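Local coordinates for protein DELTA1-pyrroline-2-carboxylate reductase (Thermococcus litoralis DSM 5473, PDB 6T3E) that catalyses the reduction of delta1-pyrroline-2-carboxylate to L-proline, with a nicotinamide dinucleotide such as NADH as hydride donor, at residues K59-T64 against Y77-L82; A154-A159 against E177-Y182; K264-S269 against H293-L298. All blocks are in the same frame, centred on the assembly; numbering follows the deposited sequence.

Contact 1: residues K59-T64 against Y77-L82. With PRO (proline), chain E.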
loop_
_atom_site.group_PDB
_atom_site.type_symbol
_atom_site.label_atom_id
_atom_site.label_comp_id
_atom_site.label_asym_id
_atom_site.label_seq_id
_atom_site.Cartn_x
_atom_site.Cartn_y
_atom_site.Cartn_z
ATOM N N LYS B 59 11.973 6.905 -4.543
ATOM C CA LYS B 59 11.714 5.473 -4.473
ATOM C C LYS B 59 10.234 5.259 -4.795
ATOM O O LYS B 59 9.368 5.440 -3.934
ATOM C CB LYS B 59 12.098 4.920 -3.106
ATOM C CG LYS B 59 13.571 4.663 -2.969
ATOM C CD LYS B 59 13.887 3.974 -1.668
ATOM C CE LYS B 59 15.376 3.717 -1.568
ATOM N NZ LYS B 59 15.771 3.331 -0.190
ATOM N N VAL B 60 9.958 4.853 -6.032
ATOM C CA VAL B 60 8.594 4.624 -6.510
ATOM C C VAL B 60 8.455 3.189 -7.001
ATOM O O VAL B 60 8.552 2.934 -8.212
ATOM C CB VAL B 60 8.208 5.595 -7.636
ATOM C CG1 VAL B 60 6.671 5.692 -7.756
ATOM C CG2 VAL B 60 8.847 6.943 -7.421
ATOM N N PRO B 61 8.234 2.229 -6.105
ATOM C CA PRO B 61 7.927 0.874 -6.550
ATOM C C PRO B 61 6.613 0.892 -7.302
ATOM O O PRO B 61 5.766 1.754 -7.076
ATOM C CB PRO B 61 7.817 0.091 -5.241
ATOM C CG PRO B 61 7.399 1.135 -4.235
ATOM C CD PRO B 61 8.038 2.405 -4.654
ATOM N N LEU B 62 6.450 -0.054 -8.216
ATOM C CA LEU B 62 5.224 -0.095 -8.993
ATOM C C LEU B 62 4.024 -0.276 -8.065
ATOM O O LEU B 62 4.080 -1.035 -7.094
ATOM C CB LEU B 62 5.300 -1.222 -10.026
ATOM C CG LEU B 62 4.111 -1.465 -10.958
ATOM C CD1 LEU B 62 3.886 -0.268 -11.872
ATOM C CD2 LEU B 62 4.382 -2.718 -11.770
ATOM N N ARG B 63 2.958 0.482 -8.324
ATOM C CA ARG B 63 1.787 0.422 -7.454
ATOM C C ARG B 63 1.117 -0.951 -7.538
ATOM O O ARG B 63 1.170 -1.639 -8.562
ATOM C CB ARG B 63 0.766 1.509 -7.814
ATOM C CG ARG B 63 0.163 1.416 -9.235
ATOM C CD ARG B 63 -0.928 2.479 -9.436
ATOM N NE ARG B 63 -1.179 2.789 -10.841
ATOM C CZ ARG B 63 -1.834 3.867 -11.270
ATOM N NH1 ARG B 63 -2.312 4.750 -10.407
ATOM N NH2 ARG B 63 -2.001 4.077 -12.571
ATOM N N THR B 64 0.477 -1.336 -6.435
ATOM C CA THR B 64 -0.221 -2.605 -6.319
ATOM C C THR B 64 -1.697 -2.391 -6.643
ATOM O O THR B 64 -2.338 -1.503 -6.069
ATOM C CB THR B 64 -0.041 -3.166 -4.910
ATOM O OG1 THR B 64 1.342 -3.474 -4.699
ATOM C CG2 THR B 64 -0.859 -4.428 -4.719
ATOM N N TYR B 77 -2.870 0.917 -4.505
ATOM C CA TYR B 77 -2.009 1.266 -3.375
ATOM C C TYR B 77 -0.697 1.810 -3.931
ATOM O O TYR B 77 0.078 1.066 -4.547
ATOM C CB TYR B 77 -1.800 0.050 -2.469
ATOM C CG TYR B 77 -3.114 -0.591 -2.078
ATOM C CD1 TYR B 77 -3.814 -0.157 -0.954
ATOM C CD2 TYR B 77 -3.680 -1.589 -2.854
ATOM C CE1 TYR B 77 -5.035 -0.721 -0.608
ATOM C CE2 TYR B 77 -4.902 -2.158 -2.518
ATOM C CZ TYR B 77 -5.567 -1.726 -1.394
ATOM O OH TYR B 77 -6.771 -2.295 -1.065
ATOM N N MET B 78 -0.461 3.113 -3.703
ATOM C CA MET B 78 0.590 3.891 -4.359
ATOM C C MET B 78 1.493 4.534 -3.313
ATOM O O MET B 78 1.323 5.713 -2.968
ATOM C CB MET B 78 -0.004 4.965 -5.279
ATOM C CG MET B 78 -1.051 4.453 -6.270
ATOM S SD MET B 78 -1.910 5.732 -7.215
ATOM C CE MET B 78 -0.572 6.514 -8.112
ATOM N N PRO B 79 2.473 3.800 -2.802
ATOM C CA PRO B 79 3.463 4.385 -1.894
ATOM C C PRO B 79 4.667 4.975 -2.618
ATOM O O PRO B 79 5.019 4.583 -3.733
ATOM C CB PRO B 79 3.872 3.181 -1.032
ATOM C CG PRO B 79 3.717 2.000 -1.948
ATOM C CD PRO B 79 2.614 2.336 -2.927
ATOM N N SER B 80 5.284 5.971 -1.984
ATOM C CA SER B 80 6.498 6.543 -2.554
ATOM C C SER B 80 7.236 7.336 -1.488
ATOM O O SER B 80 6.638 7.828 -0.527
ATOM C CB SER B 80 6.217 7.432 -3.774
ATOM O OG SER B 80 5.755 8.712 -3.394
ATOM N N TYR B 81 8.544 7.464 -1.676
ATOM C CA TYR B 81 9.385 8.223 -0.766
ATOM C C TYR B 81 10.255 9.147 -1.597
ATOM O O TYR B 81 11.031 8.686 -2.439
ATOM C CB TYR B 81 10.237 7.295 0.109
ATOM C CG TYR B 81 11.223 8.032 0.982
ATOM C CD1 TYR B 81 10.876 9.228 1.607
ATOM C CD2 TYR B 81 12.504 7.540 1.171
ATOM C CE1 TYR B 81 11.787 9.911 2.402
ATOM C CE2 TYR B 81 13.422 8.212 1.959
ATOM C CZ TYR B 81 13.064 9.399 2.568
ATOM O OH TYR B 81 13.988 10.059 3.346
ATOM N N LEU B 82 10.116 10.446 -1.373
ATOM C CA LEU B 82 10.975 11.434 -2.011
ATOM C C LEU B 82 11.922 11.949 -0.941
ATOM O O LEU B 82 11.505 12.665 -0.022
ATOM C CB LEU B 82 10.167 12.563 -2.646
ATOM C CG LEU B 82 8.932 12.137 -3.429
ATOM C CD1 LEU B 82 8.350 13.326 -4.161
ATOM C CD2 LEU B 82 9.286 11.012 -4.386
HETATM N N PRO E . -5.722 5.882 -11.452
HETATM C CA PRO E . -5.949 7.052 -10.597
HETATM C C PRO E . -4.758 7.442 -9.726
HETATM O O PRO E . -3.600 7.082 -9.982
HETATM C CB PRO E . -7.123 6.607 -9.726
HETATM C CG PRO E . -7.919 5.707 -10.620
HETATM C CD PRO E . -6.939 5.058 -11.584
HETATM O OXT PRO E . -4.938 8.138 -8.726
#

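Contact 2: residues A154-A159 against E177-Y182. With NAI (1,4-dihydronicotinamide adenine dinucleotide), chain F.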
loop_
_atom_site.group_PDB
_atom_site.type_symbol
_atom_site.label_atom_id
_atom_site.label_comp_id
_atom_site.label_asym_id
_atom_site.label_seq_id
_atom_site.Cartn_x
_atom_site.Cartn_y
_atom_site.Cartn_z
ATOM N N ALA B 154 -9.462 24.366 -26.754
ATOM C CA ALA B 154 -9.240 23.094 -26.083
ATOM C C ALA B 154 -10.500 22.248 -26.165
ATOM O O ALA B 154 -11.592 22.725 -25.840
ATOM C CB ALA B 154 -8.850 23.298 -24.621
ATOM N N GLY B 155 -10.342 20.985 -26.545
ATOM C CA GLY B 155 -11.451 20.044 -26.625
ATOM C C GLY B 155 -11.386 19.061 -25.470
ATOM O O GLY B 155 -10.308 18.570 -25.117
ATOM N N ILE B 156 -12.552 18.765 -24.900
ATOM C CA ILE B 156 -12.656 17.898 -23.736
ATOM C C ILE B 156 -13.633 16.777 -24.048
ATOM O O ILE B 156 -14.780 17.032 -24.430
ATOM C CB ILE B 156 -13.096 18.676 -22.482
ATOM C CG1 ILE B 156 -12.310 19.983 -22.387
ATOM C CG2 ILE B 156 -12.886 17.842 -21.250
ATOM C CD1 ILE B 156 -12.707 20.872 -21.242
ATOM N N ILE B 157 -13.174 15.544 -23.888
ATOM C CA ILE B 157 -13.988 14.355 -24.075
ATOM C C ILE B 157 -14.076 13.655 -22.728
ATOM O O ILE B 157 -13.053 13.208 -22.188
ATOM C CB ILE B 157 -13.400 13.428 -25.150
ATOM C CG1 ILE B 157 -13.582 14.052 -26.529
ATOM C CG2 ILE B 157 -14.053 12.050 -25.108
ATOM C CD1 ILE B 157 -12.627 13.517 -27.535
ATOM N N GLY B 158 -15.296 13.561 -22.190
ATOM C CA GLY B 158 -15.552 13.085 -20.840
ATOM C C GLY B 158 -15.550 14.217 -19.828
ATOM O O GLY B 158 -14.485 14.623 -19.357
ATOM N N ALA B 159 -16.721 14.717 -19.446
ATOM C CA ALA B 159 -16.797 15.901 -18.584
ATOM C C ALA B 159 -17.024 15.493 -17.128
ATOM O O ALA B 159 -18.018 15.844 -16.501
ATOM C CB ALA B 159 -17.900 16.836 -19.075
ATOM N N GLU B 177 -8.701 30.253 -25.036
ATOM C CA GLU B 177 -9.802 31.185 -25.250
ATOM C C GLU B 177 -11.172 30.526 -25.231
ATOM O O GLU B 177 -12.121 31.109 -24.699
ATOM C CB GLU B 177 -9.622 31.903 -26.593
ATOM C CG GLU B 177 -8.984 33.265 -26.500
ATOM C CD GLU B 177 -8.344 33.679 -27.805
ATOM O OE1 GLU B 177 -8.964 33.440 -28.864
ATOM O OE2 GLU B 177 -7.227 34.244 -27.774
ATOM N N LYS B 178 -11.296 29.315 -25.772
ATOM C CA LYS B 178 -12.592 28.667 -25.907
ATOM C C LYS B 178 -12.416 27.161 -25.770
ATOM O O LYS B 178 -11.410 26.597 -26.211
ATOM C CB LYS B 178 -13.230 29.050 -27.254
ATOM C CG LYS B 178 -14.386 28.208 -27.730
ATOM C CD LYS B 178 -14.404 28.183 -29.254
ATOM C CE LYS B 178 -15.570 27.366 -29.778
ATOM N NZ LYS B 178 -15.701 27.388 -31.268
ATOM N N ALA B 179 -13.416 26.513 -25.169
ATOM C CA ALA B 179 -13.369 25.080 -24.918
ATOM C C ALA B 179 -14.627 24.403 -25.447
ATOM O O ALA B 179 -15.719 24.976 -25.420
ATOM C CB ALA B 179 -13.180 24.777 -23.420
ATOM N N LEU B 180 -14.453 23.173 -25.941
ATOM C CA LEU B 180 -15.533 22.327 -26.445
ATOM C C LEU B 180 -15.572 21.027 -25.655
ATOM O O LEU B 180 -14.542 20.366 -25.484
ATOM C CB LEU B 180 -15.345 22.007 -27.932
ATOM C CG LEU B 180 -15.113 23.206 -28.850
ATOM C CD1 LEU B 180 -14.749 22.759 -30.257
ATOM C CD2 LEU B 180 -16.349 24.101 -28.840
ATOM N N VAL B 181 -16.754 20.660 -25.178
ATOM C CA VAL B 181 -16.891 19.529 -24.273
ATOM C C VAL B 181 -17.924 18.564 -24.849
ATOM O O VAL B 181 -19.008 18.981 -25.275
ATOM C CB VAL B 181 -17.235 19.997 -22.843
ATOM C CG1 VAL B 181 -18.487 20.856 -22.820
ATOM C CG2 VAL B 181 -17.329 18.820 -21.882
ATOM N N TYR B 182 -17.556 17.283 -24.917
ATOM C CA TYR B 182 -18.458 16.230 -25.349
ATOM C C TYR B 182 -18.493 15.137 -24.297
ATOM O O TYR B 182 -17.448 14.730 -23.784
ATOM C CB TYR B 182 -18.019 15.646 -26.692
ATOM C CG TYR B 182 -18.654 14.309 -26.970
ATOM C CD1 TYR B 182 -20.001 14.214 -27.305
ATOM C CD2 TYR B 182 -17.916 13.136 -26.875
ATOM C CE1 TYR B 182 -20.586 12.987 -27.549
ATOM C CE2 TYR B 182 -18.493 11.908 -27.122
ATOM C CZ TYR B 182 -19.823 11.839 -27.455
ATOM O OH TYR B 182 -20.385 10.613 -27.685
HETATM P PA NAI F . -15.990 10.351 -13.685
HETATM O O1A NAI F . -16.902 9.152 -13.661
HETATM O O2A NAI F . -16.401 11.334 -12.607
HETATM O O5B NAI F . -15.932 11.071 -15.164
HETATM C C5B NAI F . -15.823 10.163 -16.255
HETATM C C4B NAI F . -16.543 10.801 -17.523
HETATM O O4B NAI F . -16.303 10.095 -18.578
HETATM C C3B NAI F . -18.074 10.754 -17.314
HETATM O O3B NAI F . -18.562 12.017 -17.382
HETATM C C2B NAI F . -18.576 9.855 -18.463
HETATM O O2B NAI F . -19.973 10.250 -18.885
HETATM C C1B NAI F . -17.699 10.076 -19.402
HETATM N N9A NAI F . -17.674 9.033 -20.391
HETATM C C8A NAI F . -17.579 7.737 -20.082
HETATM N N7A NAI F . -17.585 7.053 -21.221
HETATM C C5A NAI F . -17.680 7.927 -22.236
HETATM C C6A NAI F . -17.722 7.727 -23.595
HETATM N N6A NAI F . -17.687 6.528 -24.410
HETATM N N1A NAI F . -17.822 8.766 -24.422
HETATM C C2A NAI F . -17.866 10.020 -23.907
HETATM N N3A NAI F . -17.821 10.217 -22.566
HETATM C C4A NAI F . -17.733 9.149 -21.733
HETATM O O3 NAI F . -14.462 9.759 -13.391
HETATM P PN NAI F . -13.097 10.713 -13.383
HETATM O O1N NAI F . -12.763 10.902 -11.916
HETATM O O2N NAI F . -13.328 12.009 -14.107
HETATM O O5D NAI F . -11.893 9.915 -14.126
HETATM C C5D NAI F . -11.805 10.035 -15.498
HETATM C C4D NAI F . -10.750 9.017 -16.008
HETATM O O4D NAI F . -9.534 9.333 -15.605
HETATM C C3D NAI F . -11.039 7.629 -15.418
HETATM O O3D NAI F . -10.827 6.675 -16.394
HETATM C C2D NAI F . -9.986 7.445 -14.315
HETATM O O2D NAI F . -9.777 5.949 -14.084
HETATM C C1D NAI F . -8.944 8.051 -14.821
HETATM N N1N NAI F . -8.049 8.528 -13.753
HETATM C C2N NAI F . -6.607 8.425 -13.887
HETATM C C3N NAI F . -5.686 9.332 -13.024
HETATM C C7N NAI F . -4.304 9.669 -13.647
HETATM O O7N NAI F . -4.083 9.278 -14.733
HETATM N N7N NAI F . -3.307 10.459 -12.889
HETATM C C4N NAI F . -6.281 10.315 -12.037
HETATM C C5N NAI F . -7.711 9.960 -11.607
HETATM C C6N NAI F . -8.591 9.111 -12.541
#

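Contact 3: residues K264-S269 against H293-L298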
loop_
_atom_site.group_PDB
_atom_site.type_symbol
_atom_site.label_atom_id
_atom_site.label_comp_id
_atom_site.label_asym_id
_atom_site.label_seq_id
_atom_site.Cartn_x
_atom_site.Cartn_y
_atom_site.Cartn_z
ATOM N N LYS B 264 3.696 11.687 -31.203
ATOM C CA LYS B 264 4.936 11.647 -30.439
ATOM C C LYS B 264 4.560 11.362 -28.991
ATOM O O LYS B 264 3.989 12.223 -28.313
ATOM C CB LYS B 264 5.686 12.972 -30.576
ATOM C CG LYS B 264 7.165 12.903 -30.226
ATOM C CD LYS B 264 7.695 14.259 -29.809
ATOM C CE LYS B 264 9.026 14.554 -30.456
ATOM N NZ LYS B 264 9.518 15.901 -30.081
ATOM N N LEU B 265 4.882 10.156 -28.523
ATOM C CA LEU B 265 4.315 9.614 -27.292
ATOM C C LEU B 265 5.196 9.933 -26.085
ATOM O O LEU B 265 6.369 9.545 -26.039
ATOM C CB LEU B 265 4.117 8.106 -27.444
ATOM C CG LEU B 265 3.544 7.335 -26.256
ATOM C CD1 LEU B 265 2.247 7.970 -25.790
ATOM C CD2 LEU B 265 3.320 5.875 -26.631
ATOM N N VAL B 266 4.619 10.608 -25.093
ATOM C CA VAL B 266 5.261 10.837 -23.803
ATOM C C VAL B 266 4.385 10.208 -22.728
ATOM O O VAL B 266 3.161 10.378 -22.739
ATOM C CB VAL B 266 5.493 12.337 -23.521
ATOM C CG1 VAL B 266 6.001 12.539 -22.103
ATOM C CG2 VAL B 266 6.479 12.924 -24.524
ATOM N N VAL B 267 5.014 9.484 -21.803
ATOM C CA VAL B 267 4.309 8.765 -20.751
ATOM C C VAL B 267 4.723 9.336 -19.404
ATOM O O VAL B 267 5.820 9.881 -19.256
ATOM C CB VAL B 267 4.600 7.251 -20.810
ATOM C CG1 VAL B 267 4.193 6.686 -22.170
ATOM C CG2 VAL B 267 6.059 6.982 -20.523
ATOM N N ASP B 268 3.828 9.226 -18.417
ATOM C CA ASP B 268 4.189 9.657 -17.069
ATOM C C ASP B 268 5.298 8.780 -16.506
ATOM O O ASP B 268 6.278 9.280 -15.950
ATOM C CB ASP B 268 2.953 9.660 -16.153
ATOM C CG ASP B 268 2.228 8.335 -16.123
ATOM O OD1 ASP B 268 2.223 7.670 -15.065
ATOM O OD2 ASP B 268 1.659 7.950 -17.166
ATOM N N SER B 269 5.200 7.477 -16.711
ATOM C CA SER B 269 6.279 6.577 -16.350
ATOM C C SER B 269 6.164 5.352 -17.244
ATOM O O SER B 269 5.049 4.895 -17.537
ATOM C CB SER B 269 6.237 6.209 -14.859
ATOM O OG SER B 269 5.620 4.956 -14.619
ATOM N N HIS B 293 8.398 3.252 -29.470
ATOM C CA HIS B 293 7.513 4.341 -29.876
ATOM C C HIS B 293 7.343 5.389 -28.780
ATOM O O HIS B 293 6.909 6.508 -29.075
ATOM C CB HIS B 293 6.149 3.773 -30.283
ATOM C CG HIS B 293 5.231 4.786 -30.889
ATOM N ND1 HIS B 293 5.559 5.507 -32.016
ATOM C CD2 HIS B 293 3.998 5.206 -30.520
ATOM C CE1 HIS B 293 4.567 6.326 -32.319
ATOM N NE2 HIS B 293 3.608 6.162 -31.426
ATOM N N ILE B 294 7.669 5.045 -27.534
ATOM C CA ILE B 294 7.682 5.993 -26.424
ATOM C C ILE B 294 8.884 6.912 -26.613
ATOM O O ILE B 294 10.034 6.467 -26.538
ATOM C CB ILE B 294 7.744 5.277 -25.067
ATOM C CG1 ILE B 294 6.390 4.654 -24.722
ATOM C CG2 ILE B 294 8.197 6.241 -23.965
ATOM C CD1 ILE B 294 6.457 3.611 -23.618
ATOM N N HIS B 295 8.620 8.193 -26.879
ATOM C CA HIS B 295 9.711 9.141 -27.083
ATOM C C HIS B 295 10.478 9.378 -25.792
ATOM O O HIS B 295 11.711 9.313 -25.769
ATOM C CB HIS B 295 9.169 10.462 -27.626
ATOM C CG HIS B 295 10.144 11.597 -27.535
ATOM N ND1 HIS B 295 11.252 11.694 -28.350
ATOM C CD2 HIS B 295 10.173 12.687 -26.732
ATOM C CE1 HIS B 295 11.920 12.793 -28.056
ATOM N NE2 HIS B 295 11.286 13.416 -27.078
ATOM N N ALA B 296 9.763 9.633 -24.701
ATOM C CA ALA B 296 10.409 9.967 -23.445
ATOM C C ALA B 296 9.417 9.836 -22.299
ATOM O O ALA B 296 8.201 9.950 -22.479
ATOM C CB ALA B 296 10.985 11.387 -23.484
ATOM N N GLU B 297 9.967 9.617 -21.111
ATOM C CA GLU B 297 9.215 9.768 -19.878
ATOM C C GLU B 297 9.172 11.236 -19.488
ATOM O O GLU B 297 10.080 12.011 -19.802
ATOM C CB GLU B 297 9.854 8.964 -18.746
ATOM C CG GLU B 297 9.899 7.468 -18.969
ATOM C CD GLU B 297 10.368 6.719 -17.738
ATOM O OE1 GLU B 297 9.512 6.229 -16.969
ATOM O OE2 GLU B 297 11.594 6.622 -17.535
ATOM N N LEU B 298 8.115 11.613 -18.772
ATOM C CA LEU B 298 7.976 13.004 -18.368
ATOM C C LEU B 298 9.166 13.464 -17.537
ATOM O O LEU B 298 9.580 14.623 -17.643
ATOM C CB LEU B 298 6.674 13.196 -17.588
ATOM C CG LEU B 298 6.341 14.630 -17.170
ATOM C CD1 LEU B 298 6.074 15.494 -18.384
ATOM C CD2 LEU B 298 5.162 14.663 -16.215
#

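Contact 1: residues K59-T64 against Y77-L82
The Arg63 guanidinium has Met78 SD and an oxygen of the bound proline at its edge, while the Tyr77 ring has Thr64 O at its edge. The four residues belong to the beta hairpin of strands 58-68 and 73-82, whose first strand is interrupted. Arg63 NH1 donates to O of the proline at 2.7 Å, and this oxygen lies in the guanidinium plane. The same NH1 reaches Met78 SD at 3.4 Å in a weak hydrogen bond. The two side chains lie side by side and point the same way, with Arg63 CD 3.7 Å from Met78 CG. CG of Arg63 is wedged between its backbone N and carbonyl carbon (chi1 62°). From there the chain is extended to NE and carries the guanidinium alongside Met78 to the ligand.

Glu276 bridges Arg63 NE, and Val321 O accepts from NH2. With all three nitrogens engaged, the guanidinium has little freedom to turn. Lys91 and Arg134 also bond the proline.

The backbones pair antiparallel at two places, Lys59 with Tyr81 and Thr64 with Tyr77, both hydrogen-bonded pairs. The register shifts by one between them. In the interruption, Pro61 CG packs on Pro79 CG at 4.4 Å. Lys59 NZ leads away to the second subunit, where it hydrogen-bonds Glu67 O and forms a salt bridge with Glu69 of that subunit. Pro61 and Thr64 also pack on that subunit. At the inner pair, Thr64 O takes the Tyr77 N-H in its carbonyl plane, and Tyr77 CD2 lies 3.5 Å from that same Thr64 O.

Contact 2: residues A154-A159 against E177-Y182
Residues Ala154 to Ile157 run parallel to Ala179 to Tyr182, the strand axes 4.6 Å apart and 18° off parallel. Five backbone bonds join them, from Ala154 N to Lys178 O at one end to Gly158 N on Tyr182 O, 2.9 Å, at the other. One face of the sheet carries Ala154, Ile156, Ala179 and Val181. Here the CG2 branch of Val181, anti to its own N, meets Ala159 CB at 3.5 Å and Ile156 CB at 4.3 Å. Ile156 CD1 also approaches the methyl of Ala179. On the other face, Ile157 CG2 comes to the edge of the Tyr182 ring, 4.4 Å from CD2. Tyr182 swings CG away from its backbone N (chi1 163°), and its CE2 lies 3.8 Å from C2A of the NADH adenine.

Gly158 has a positive phi of 90°. A side chain there would strike the preceding carbonyl O and crowd O4B of the adenosine ribose. It fits the first glycine of a GxGxxA pattern, consistent with a Rossmann-type dinucleotide site. Ala159 N bonds Asp183 OD2, and Asp183 OD1 bonds the NADH.

The two strands are joined by helix 161-173 in a beta-alpha-beta unit. Leu167 of that helix and Phe192 of helix 186-200 cover the Ile156 face, while strands 203-206 and 219-222 flank the pair in the parallel sheet.

Contact 3: residues K264-S269 against H293-L298
Lys264 lays its CE over one face of the His295 imidazole, 4.1 Å from the ring centroid and 5° off the normal, a CH-pi contact. Its chain bends at chi3 (-135°), and NZ goes on to Gly308 O and Glu310. His295 NE2 bonds Lys307 O. Val266 CG2 comes to the edge of the same ring.

Strands 264-267 and 294-297 pair in parallel, their axes 32° apart. His295 N donates to Leu265 O, Val267 N to Ala296 O, and Leu298 N to Val267 O at 2.9 Å.

Apolar branches fill one side. Leu265 CD2 meets Ile294 CG1 at 3.8 Å and also touches His293 CD2. Val267 CG1 lies 3.9 Å from Ile294 CG1, the two side chains crossing at about a right angle. The other branch of Val267, CG2, reaches Ile294 CG2 at 4.1 Å and Glu297 CG at 4.2 Å. An alanine in place of Val267 would leave Ile294 CG1 without the CG1 methyl beside it, and would probably open a gap between Ile294 and Glu297 and let the isoleucine turn more freely.

Polar ends gather at the C-terminal ends of the strands. Glu297 OE1 passes 3.3 Å from Ser269 CA and accepts from Lys270 N, at the start of helix 270-276. Ser269 is the N-cap of that helix and its OG takes Gly272 N. Glu297 in turn is the N-cap of helix 298-303. Asp268 OD2 accepts from Val321 N, a residue of the proline pocket.

Two parallel strands at the edge of the sheet, each leading directly into a helix, are characteristic of the alternating alpha/beta build of a Rossmann-type domain.

The contacts follow one another along the chain without interleaving. Contact 1 lies in the mixed sheet, at one of its edges within the chain. Contacts 2 and 3 lie in the parallel eight-stranded sheet, near opposite ends, with centres about 24 Å apart. Contacts 1 and 2 are about 32 Å apart by centres, on opposite sides of the chain's centre. Contact 1 comes to about 6 Å of contact 3 by nearest atoms. Val321 spans that gap, bonded by Arg63 on one side and Asp268 on the other. Contact 1 supplies Arg63 and Met78 to the proline pocket, contact 2 lines part of the adenosine end of NADH, and the Asp268 side chain is about 6 Å from NADH.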